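Local coordinates for DNA repair and recombination protein RadB (PDB 2CVH), which probably takes part in DNA repair and homologous recombination as a RecA-like protein that binds DNA and ATP but hydrolyses ATP only very weakly, at residues Q24-Y29 / K165-Q170; R133-L138 / G173-D178; K33-L38 / R214-V219. All coordinates share one frame; numbering follows the deposited sequence.

Contact 1. Residues Q24-Y29 / K165-Q170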
loop_
_atom_site.group_PDB
_atom_site.type_symbol
_atom_site.label_atom_id
_atom_site.label_comp_id
_atom_site.label_asym_id
_atom_site.label_seq_id
_atom_site.Cartn_x
_atom_site.Cartn_y
_atom_site.Cartn_z
ATOM N N GLN A 24 -4.326 -2.228 4.193
ATOM C CA GLN A 24 -2.959 -2.708 4.347
ATOM C C GLN A 24 -2.737 -3.685 3.193
ATOM O O GLN A 24 -3.654 -4.419 2.794
ATOM C CB GLN A 24 -2.762 -3.453 5.674
ATOM C CG GLN A 24 -1.449 -4.229 5.730
ATOM C CD GLN A 24 -1.222 -5.003 7.017
ATOM O OE1 GLN A 24 -0.098 -5.100 7.496
ATOM N NE2 GLN A 24 -2.270 -5.551 7.575
ATOM N N VAL A 25 -1.573 -3.611 2.572
ATOM C CA VAL A 25 -1.233 -4.539 1.501
ATOM C C VAL A 25 0.103 -5.027 1.972
ATOM O O VAL A 25 1.019 -4.244 2.108
ATOM C CB VAL A 25 -1.097 -3.886 0.104
ATOM C CG1 VAL A 25 -0.696 -4.955 -0.925
ATOM C CG2 VAL A 25 -2.414 -3.280 -0.324
ATOM N N TYR A 26 0.193 -6.297 2.333
ATOM C CA TYR A 26 1.458 -6.804 2.817
ATOM C C TYR A 26 1.901 -8.103 2.113
ATOM O O TYR A 26 1.088 -8.844 1.556
ATOM C CB TYR A 26 1.406 -6.947 4.347
ATOM C CG TYR A 26 0.609 -8.138 4.840
ATOM C CD1 TYR A 26 -0.771 -8.071 4.984
ATOM C CD2 TYR A 26 1.246 -9.345 5.113
ATOM C CE1 TYR A 26 -1.498 -9.172 5.376
ATOM C CE2 TYR A 26 0.538 -10.453 5.506
ATOM C CZ TYR A 26 -0.831 -10.361 5.633
ATOM O OH TYR A 26 -1.520 -11.479 5.996
ATOM N N GLY A 27 3.199 -8.368 2.170
ATOM C CA GLY A 27 3.764 -9.543 1.537
ATOM C C GLY A 27 5.265 -9.357 1.433
ATOM O O GLY A 27 5.776 -8.315 1.844
ATOM N N PRO A 28 6.005 -10.350 0.912
ATOM C CA PRO A 28 7.463 -10.284 0.761
ATOM C C PRO A 28 7.891 -9.378 -0.400
ATOM O O PRO A 28 7.047 -8.856 -1.142
ATOM C CB PRO A 28 7.833 -11.740 0.497
ATOM C CG PRO A 28 6.686 -12.225 -0.305
ATOM C CD PRO A 28 5.475 -11.625 0.394
ATOM N N TYR A 29 9.190 -9.165 -0.553
ATOM C CA TYR A 29 9.653 -8.318 -1.648
ATOM C C TYR A 29 9.320 -8.997 -2.960
ATOM O O TYR A 29 9.249 -10.220 -3.025
ATOM C CB TYR A 29 11.146 -8.027 -1.522
ATOM C CG TYR A 29 11.433 -7.199 -0.298
ATOM C CD1 TYR A 29 11.812 -7.803 0.899
ATOM C CD2 TYR A 29 11.283 -5.811 -0.319
ATOM C CE1 TYR A 29 12.041 -7.050 2.050
ATOM C CE2 TYR A 29 11.507 -5.048 0.826
ATOM C CZ TYR A 29 11.887 -5.675 2.005
ATOM O OH TYR A 29 12.129 -4.936 3.140
ATOM N N LYS A 165 -0.942 -15.676 11.805
ATOM C CA LYS A 165 -1.635 -15.847 10.542
ATOM C C LYS A 165 -2.387 -14.618 10.031
ATOM O O LYS A 165 -3.579 -14.445 10.304
ATOM C CB LYS A 165 -2.594 -17.045 10.635
ATOM C CG LYS A 165 -3.411 -17.330 9.368
ATOM C CD LYS A 165 -2.536 -17.825 8.220
ATOM C CE LYS A 165 -3.325 -17.934 6.924
ATOM N NZ LYS A 165 -3.800 -16.603 6.458
ATOM N N PRO A 166 -1.682 -13.708 9.350
ATOM C CA PRO A 166 -0.248 -13.698 9.030
ATOM C C PRO A 166 0.359 -12.382 9.519
ATOM O O PRO A 166 1.534 -12.329 9.908
ATOM C CB PRO A 166 -0.233 -13.780 7.496
ATOM C CG PRO A 166 -1.669 -14.113 7.117
ATOM C CD PRO A 166 -2.423 -13.327 8.147
ATOM N N VAL A 167 -0.449 -11.323 9.454
ATOM C CA VAL A 167 -0.086 -9.975 9.895
ATOM C C VAL A 167 -1.389 -9.194 10.126
ATOM O O VAL A 167 -2.159 -8.949 9.192
ATOM C CB VAL A 167 0.812 -9.215 8.861
ATOM C CG1 VAL A 167 0.818 -7.721 9.156
ATOM C CG2 VAL A 167 2.248 -9.720 8.917
ATOM N N ALA A 168 -1.648 -8.881 11.394
ATOM C CA ALA A 168 -2.823 -8.128 11.838
ATOM C C ALA A 168 -2.652 -7.854 13.340
ATOM O O ALA A 168 -3.210 -8.566 14.180
ATOM C CB ALA A 168 -4.100 -8.934 11.583
ATOM N N GLU A 169 -1.876 -6.821 13.668
ATOM C CA GLU A 169 -1.581 -6.453 15.060
ATOM C C GLU A 169 -2.668 -5.724 15.875
ATOM O O GLU A 169 -2.588 -4.511 16.105
ATOM C CB GLU A 169 -0.250 -5.688 15.124
ATOM C CG GLU A 169 -0.101 -4.594 14.063
ATOM C CD GLU A 169 1.291 -3.967 14.019
ATOM O OE1 GLU A 169 1.674 -3.453 12.944
ATOM O OE2 GLU A 169 2.002 -3.982 15.049
ATOM N N GLN A 170 -3.673 -6.484 16.312
ATOM C CA GLN A 170 -4.788 -5.983 17.127
ATOM C C GLN A 170 -5.446 -4.687 16.628
ATOM O O GLN A 170 -5.889 -4.623 15.484
ATOM C CB GLN A 170 -4.346 -5.828 18.586
ATOM C CG GLN A 170 -5.499 -5.672 19.570
ATOM C CD GLN A 170 -5.138 -4.807 20.754
ATOM O OE1 GLN A 170 -3.975 -4.452 20.950
ATOM N NE2 GLN A 170 -6.135 -4.443 21.541
#

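Contact 2. Residues R133-L138 / G173-D178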
loop_
_atom_site.group_PDB
_atom_site.type_symbol
_atom_site.label_atom_id
_atom_site.label_comp_id
_atom_site.label_asym_id
_atom_site.label_seq_id
_atom_site.Cartn_x
_atom_site.Cartn_y
_atom_site.Cartn_z
ATOM N N ARG A 133 -0.272 6.606 16.419
ATOM C CA ARG A 133 -0.279 8.044 16.150
ATOM C C ARG A 133 -0.382 8.225 14.635
ATOM O O ARG A 133 -1.277 8.899 14.123
ATOM C CB ARG A 133 1.053 8.662 16.604
ATOM C CG ARG A 133 0.945 9.974 17.379
ATOM C CD ARG A 133 0.635 9.707 18.852
ATOM N NE ARG A 133 1.763 9.100 19.560
ATOM C CZ ARG A 133 1.710 8.655 20.812
ATOM N NH1 ARG A 133 0.582 8.739 21.506
ATOM N NH2 ARG A 133 2.798 8.161 21.385
ATOM N N GLN A 134 0.556 7.593 13.937
ATOM C CA GLN A 134 0.646 7.629 12.483
ATOM C C GLN A 134 -0.597 7.091 11.788
ATOM O O GLN A 134 -1.166 7.747 10.923
ATOM C CB GLN A 134 1.886 6.850 12.042
ATOM C CG GLN A 134 3.170 7.508 12.522
ATOM C CD GLN A 134 4.412 6.672 12.303
ATOM O OE1 GLN A 134 4.797 6.391 11.167
ATOM N NE2 GLN A 134 5.062 6.284 13.398
ATOM N N LEU A 135 -1.026 5.900 12.182
ATOM C CA LEU A 135 -2.196 5.288 11.580
ATOM C C LEU A 135 -3.395 6.201 11.745
ATOM O O LEU A 135 -4.135 6.445 10.790
ATOM C CB LEU A 135 -2.444 3.896 12.172
ATOM C CG LEU A 135 -1.414 2.824 11.765
ATOM C CD1 LEU A 135 -1.715 1.508 12.467
ATOM C CD2 LEU A 135 -1.404 2.611 10.240
ATOM N N GLN A 136 -3.548 6.776 12.934
ATOM C CA GLN A 136 -4.658 7.686 13.173
ATOM C C GLN A 136 -4.562 8.921 12.287
ATOM O O GLN A 136 -5.582 9.373 11.755
ATOM C CB GLN A 136 -4.755 8.081 14.649
ATOM C CG GLN A 136 -5.605 7.112 15.460
ATOM C CD GLN A 136 -6.910 6.750 14.750
ATOM O OE1 GLN A 136 -7.146 5.582 14.424
ATOM N NE2 GLN A 136 -7.754 7.754 14.493
ATOM N N VAL A 137 -3.359 9.474 12.131
ATOM C CA VAL A 137 -3.193 10.637 11.263
ATOM C C VAL A 137 -3.561 10.238 9.829
ATOM O O VAL A 137 -4.301 10.951 9.149
ATOM C CB VAL A 137 -1.757 11.214 11.334
ATOM C CG1 VAL A 137 -1.591 12.396 10.355
ATOM C CG2 VAL A 137 -1.470 11.679 12.749
ATOM N N LEU A 138 -3.143 9.049 9.409
ATOM C CA LEU A 138 -3.459 8.579 8.058
ATOM C C LEU A 138 -4.965 8.386 7.871
ATOM O O LEU A 138 -5.513 8.744 6.818
ATOM C CB LEU A 138 -2.688 7.283 7.735
ATOM C CG LEU A 138 -1.175 7.505 7.586
ATOM C CD1 LEU A 138 -0.412 6.185 7.552
ATOM C CD2 LEU A 138 -0.886 8.363 6.337
ATOM N N GLY A 173 -4.072 -3.469 13.794
ATOM C CA GLY A 173 -4.569 -4.280 12.706
ATOM C C GLY A 173 -5.897 -3.694 12.274
ATOM O O GLY A 173 -6.055 -3.313 11.115
ATOM N N TYR A 174 -6.844 -3.586 13.209
ATOM C CA TYR A 174 -8.167 -3.045 12.900
ATOM C C TYR A 174 -8.121 -1.574 12.493
ATOM O O TYR A 174 -9.151 -0.981 12.149
ATOM C CB TYR A 174 -9.160 -3.296 14.045
ATOM C CG TYR A 174 -9.577 -4.752 14.171
ATOM C CD1 TYR A 174 -8.992 -5.586 15.128
ATOM C CD2 TYR A 174 -10.524 -5.308 13.305
ATOM C CE1 TYR A 174 -9.337 -6.942 15.213
ATOM C CE2 TYR A 174 -10.872 -6.651 13.378
ATOM C CZ TYR A 174 -10.273 -7.461 14.335
ATOM O OH TYR A 174 -10.606 -8.786 14.426
ATOM N N ARG A 175 -6.922 -0.991 12.541
ATOM C CA ARG A 175 -6.709 0.389 12.116
ATOM C C ARG A 175 -6.942 0.375 10.602
ATOM O O ARG A 175 -7.372 1.372 10.009
ATOM C CB ARG A 175 -5.271 0.825 12.399
ATOM C CG ARG A 175 -5.149 2.067 13.257
ATOM C CD ARG A 175 -5.476 1.774 14.709
ATOM N NE ARG A 175 -5.380 2.961 15.563
ATOM C CZ ARG A 175 -4.820 2.966 16.770
ATOM N NH1 ARG A 175 -4.296 1.848 17.267
ATOM N NH2 ARG A 175 -4.802 4.082 17.491
ATOM N N CYS A 176 -6.639 -0.770 9.994
ATOM C CA CYS A 176 -6.806 -0.976 8.568
ATOM C C CYS A 176 -8.046 -1.817 8.373
ATOM O O CYS A 176 -8.104 -2.964 8.798
ATOM C CB CYS A 176 -5.573 -1.663 7.980
ATOM S SG CYS A 176 -4.038 -0.675 8.121
ATOM N N LYS A 177 -9.073 -1.201 7.809
ATOM C CA LYS A 177 -10.340 -1.871 7.569
ATOM C C LYS A 177 -10.237 -2.954 6.511
ATOM O O LYS A 177 -10.941 -3.960 6.572
ATOM C CB LYS A 177 -11.403 -0.846 7.170
ATOM C CG LYS A 177 -12.412 -0.515 8.282
ATOM C CD LYS A 177 -11.724 -0.227 9.600
ATOM C CE LYS A 177 -12.701 0.085 10.694
ATOM N NZ LYS A 177 -11.921 0.205 11.960
ATOM N N ASP A 178 -9.399 -2.719 5.514
ATOM C CA ASP A 178 -9.208 -3.678 4.440
ATOM C C ASP A 178 -7.769 -4.174 4.501
ATOM O O ASP A 178 -6.848 -3.401 4.799
ATOM C CB ASP A 178 -9.494 -3.030 3.085
ATOM C CG ASP A 178 -10.910 -2.519 2.966
ATOM O OD1 ASP A 178 -11.731 -2.880 3.831
ATOM O OD2 ASP A 178 -11.199 -1.767 2.004
#

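Contact 3. Residues K33-L38 / R214-V219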
loop_
_atom_site.group_PDB
_atom_site.type_symbol
_atom_site.label_atom_id
_atom_site.label_comp_id
_atom_site.label_asym_id
_atom_site.label_seq_id
_atom_site.Cartn_x
_atom_site.Cartn_y
_atom_site.Cartn_z
ATOM N N LYS A 33 3.463 -5.764 -4.037
ATOM C CA LYS A 33 2.781 -4.719 -3.270
ATOM C C LYS A 33 3.120 -3.301 -3.749
ATOM O O LYS A 33 2.218 -2.488 -3.989
ATOM C CB LYS A 33 2.994 -4.898 -1.775
ATOM C CG LYS A 33 4.402 -4.936 -1.309
ATOM C CD LYS A 33 4.439 -5.354 0.154
ATOM C CE LYS A 33 5.763 -5.004 0.798
ATOM N NZ LYS A 33 6.908 -5.819 0.338
ATOM N N THR A 34 4.406 -3.035 -3.964
ATOM C CA THR A 34 4.856 -1.747 -4.480
ATOM C C THR A 34 4.355 -1.512 -5.928
ATOM O O THR A 34 3.856 -0.428 -6.274
ATOM C CB THR A 34 6.388 -1.669 -4.431
ATOM O OG1 THR A 34 6.821 -1.961 -3.087
ATOM C CG2 THR A 34 6.869 -0.257 -4.844
ATOM N N THR A 35 4.433 -2.541 -6.762
ATOM C CA THR A 35 3.958 -2.386 -8.125
ATOM C C THR A 35 2.469 -2.083 -8.106
ATOM O O THR A 35 1.989 -1.283 -8.899
ATOM C CB THR A 35 4.258 -3.648 -9.001
ATOM O OG1 THR A 35 5.646 -3.969 -8.890
ATOM C CG2 THR A 35 3.942 -3.391 -10.487
ATOM N N LEU A 36 1.738 -2.706 -7.187
ATOM C CA LEU A 36 0.296 -2.486 -7.082
ATOM C C LEU A 36 0.073 -1.008 -6.724
ATOM O O LEU A 36 -0.776 -0.324 -7.314
ATOM C CB LEU A 36 -0.295 -3.374 -5.981
ATOM C CG LEU A 36 -1.713 -3.946 -6.098
ATOM C CD1 LEU A 36 -2.272 -4.125 -4.682
ATOM C CD2 LEU A 36 -2.643 -3.076 -6.937
ATOM N N ALA A 37 0.837 -0.531 -5.749
ATOM C CA ALA A 37 0.750 0.858 -5.314
ATOM C C ALA A 37 1.021 1.798 -6.491
ATOM O O ALA A 37 0.217 2.706 -6.763
ATOM C CB ALA A 37 1.756 1.113 -4.187
ATOM N N LEU A 38 2.117 1.533 -7.209
ATOM C CA LEU A 38 2.525 2.326 -8.375
ATOM C C LEU A 38 1.437 2.373 -9.443
ATOM O O LEU A 38 1.123 3.438 -9.977
ATOM C CB LEU A 38 3.812 1.759 -9.011
ATOM C CG LEU A 38 5.256 2.171 -8.666
ATOM C CD1 LEU A 38 6.263 1.446 -9.591
ATOM C CD2 LEU A 38 5.436 3.657 -8.848
ATOM N N ARG A 214 4.463 -4.242 -17.816
ATOM C CA ARG A 214 3.403 -3.241 -17.731
ATOM C C ARG A 214 2.941 -2.960 -16.306
ATOM O O ARG A 214 2.032 -2.153 -16.107
ATOM C CB ARG A 214 2.185 -3.658 -18.539
ATOM C CG ARG A 214 2.496 -4.154 -19.915
ATOM C CD ARG A 214 1.220 -4.442 -20.700
ATOM N NE ARG A 214 0.422 -3.234 -20.905
ATOM C CZ ARG A 214 -0.896 -3.233 -21.064
ATOM N NH1 ARG A 214 -1.564 -4.379 -21.047
ATOM N NH2 ARG A 214 -1.554 -2.086 -21.201
ATOM N N GLY A 215 3.550 -3.616 -15.324
ATOM C CA GLY A 215 3.155 -3.427 -13.937
ATOM C C GLY A 215 2.569 -4.724 -13.393
ATOM O O GLY A 215 3.290 -5.683 -13.105
ATOM N N ILE A 216 1.251 -4.785 -13.322
ATOM C CA ILE A 216 0.559 -5.958 -12.821
ATOM C C ILE A 216 -0.576 -6.233 -13.765
ATOM O O ILE A 216 -1.296 -5.329 -14.176
ATOM C CB ILE A 216 0.059 -5.740 -11.376
ATOM C CG1 ILE A 216 1.186 -6.113 -10.398
ATOM C CG2 ILE A 216 -1.202 -6.556 -11.110
ATOM C CD1 ILE A 216 0.933 -5.694 -8.975
ATOM N N GLU A 217 -0.685 -7.483 -14.179
ATOM C CA GLU A 217 -1.722 -7.861 -15.127
ATOM C C GLU A 217 -2.515 -9.074 -14.688
ATOM O O GLU A 217 -2.125 -9.790 -13.772
ATOM C CB GLU A 217 -1.093 -8.139 -16.511
ATOM C CG GLU A 217 -0.418 -6.912 -17.099
ATOM C CD GLU A 217 0.034 -7.111 -18.526
ATOM O OE1 GLU A 217 1.237 -7.288 -18.736
ATOM O OE2 GLU A 217 -0.804 -7.063 -19.445
ATOM N N ASP A 218 -3.674 -9.239 -15.305
ATOM C CA ASP A 218 -4.482 -10.401 -15.052
ATOM C C ASP A 218 -3.734 -11.544 -15.728
ATOM O O ASP A 218 -2.991 -11.338 -16.705
ATOM C CB ASP A 218 -5.857 -10.227 -15.661
ATOM C CG ASP A 218 -6.705 -9.298 -14.855
ATOM O OD1 ASP A 218 -7.043 -9.702 -13.731
ATOM O OD2 ASP A 218 -6.976 -8.165 -15.313
ATOM N N VAL A 219 -3.868 -12.733 -15.168
ATOM C CA VAL A 219 -3.187 -13.888 -15.717
ATOM C C VAL A 219 -3.823 -14.266 -17.036
ATOM O O VAL A 219 -4.863 -13.732 -17.415
ATOM C CB VAL A 219 -3.283 -15.097 -14.775
ATOM C CG1 VAL A 219 -2.642 -14.774 -13.453
ATOM C CG2 VAL A 219 -4.744 -15.485 -14.590
#

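Contact 1. Residues Q24-Y29 / K165-Q170
Strand residue Tyr26 and loop residue Val167 bring their CA atoms to 7.9 Å, and no hydrogen bond joins the two backbones. The contact rests on side chains. Val167 lies over one face of the Tyr26 ring, displaced toward the rim. Its CB stands 3.7 Å from the ring centroid and 17° off the ring normal, a CH-pi contact. The CG2 methyl of Val167 follows the same side of the ring, 3.9 Å from CE2 of Tyr26. The ring reaches the loop because Tyr26 CG sits between its own backbone N and carbonyl carbon (chi1 75°). Pro166, which follows a cis peptide bond, meets the ring edge, with its CB 3.9 Å from CZ of Tyr26. The other methyl of Val167, CG1, comes to 3.2 Å from OE1 of Gln24, whose extended side chain crosses it at about a right angle. The loop is poorly ordered, so its fine detail is less certain. The hydroxyl of Tyr26 is hydrogen-bonded to OE1 of Glu196, on strand 190-197. Strand 22-26 lies between 149-153 and 178-184 in the central sheet, just before the predicted ATP-binding loop, and the loop ahead of helix 170-174 lies against Gln24 and Tyr26.

Contact 2. Residues R133-L138 / G173-D178
The guanidinium group of Arg175 is met at its edge, close to its plane, by OE1 of Gln136. The amide and guanidinium planes are turned 38° from each other. NE of Arg175 gives a weak hydrogen bond to OE1 of Gln136, long at 3.4 Å but fairly straight, with an N-H...O angle of 166°. Next to it, CG of Gln136 lies 3.7 Å from NH2 of Arg175. A bend at chi2 (-45°) brings the Gln136 amide round to this edge, and the two side chains cross at about a right angle. Nearer the backbone the contact is apolar. CG of Arg175 packs 3.4 Å from CB of Leu135, and Leu135 CD1 lies 3.6 Å from Arg175 CB. Arg175 thus serves two helix residues, its aliphatic part resting on Leu135 and its polar end reaching Gln136. With an alanine here, the CG contact on Leu135 CB would be lost and Gln136 OE1 would probably be left without this donor. Beyond the contact, NZ of Lys177 donates to O of Tyr174 at 3.0 Å, a bond across the turn that leads to strand 178-184. This is structural packing away from the predicted ATP site. It sets helix 128-145 against the chain leading from helix 170-174 into strand 178-184. Leu135 and Cys176 both also touch Leu22 of strand 22-26, while Gln134 and Val137 turn to helix 90-101.

Contact 3. Residues K33-L38 / R214-V219
Two torsions set this contact: Thr35 points its CG2 methyl opposite its backbone N (chi1 -52° for OG1), and Ile216 swings CG1 away from its carbonyl carbon (chi1 -87°). CG2 of Thr35 then lies 3.5 Å from the carbonyl carbon C of Gly215 and 3.9 Å from CG1 of Ile216. Ile216 continues extended to CD1, which reaches the helix backbone at N of Leu36, 3.6 Å away. CD1 of Ile216 also packs against CB of Leu36 at 4.0 Å. The contact is apolar packing, and no hydrogen bond crosses it. The backbone of Gly215 is turned so that any side chain would be jammed against the carbonyl O of Arg214, which explains the glycine. On the strand side, NH1 of Arg214 forms a salt bridge with OE2 of Glu217 at 3.2 Å, meeting the oxygen from above the carboxylate plane. The axes of helix segment 33-38 and strand 215-218 are nearly perpendicular, at 91°, and come within 7.6 Å. The helix begins with Lys33 and Thr34 of the predicted Walker A motif, or P-loop. Strand 215-218 is an outermost strand of the sheet within the chain, next to 206-212. Ile216 also touches Phe209 on that strand, while Thr35 also packs on Arg61 of helix 59-67.

In the fold
All three contacts belong to one RecA-like ATPase domain built round a mixed sheet. Contacts 1 and 2 have centres about 13 Å apart and touch, with N of Gln24 probably hydrogen-bonded to O of Asp178 as strands 22-26 and 178-184 run side by side. Contacts 1 and 3 have centres about 18 Å apart and lie at the two ends of the predicted ATP-binding loop, which links strand 22-26 to helix 33-44; Lys33 NZ hydrogen-bonds to Gly27 O. Contacts 2 and 3 have centres about 23 Å apart, on opposite sides of the chain's centre, and contact 2 is packing away from that loop. Contact 2 is nested in sequence within the span closed by contact 3, while contact 1 crosses both.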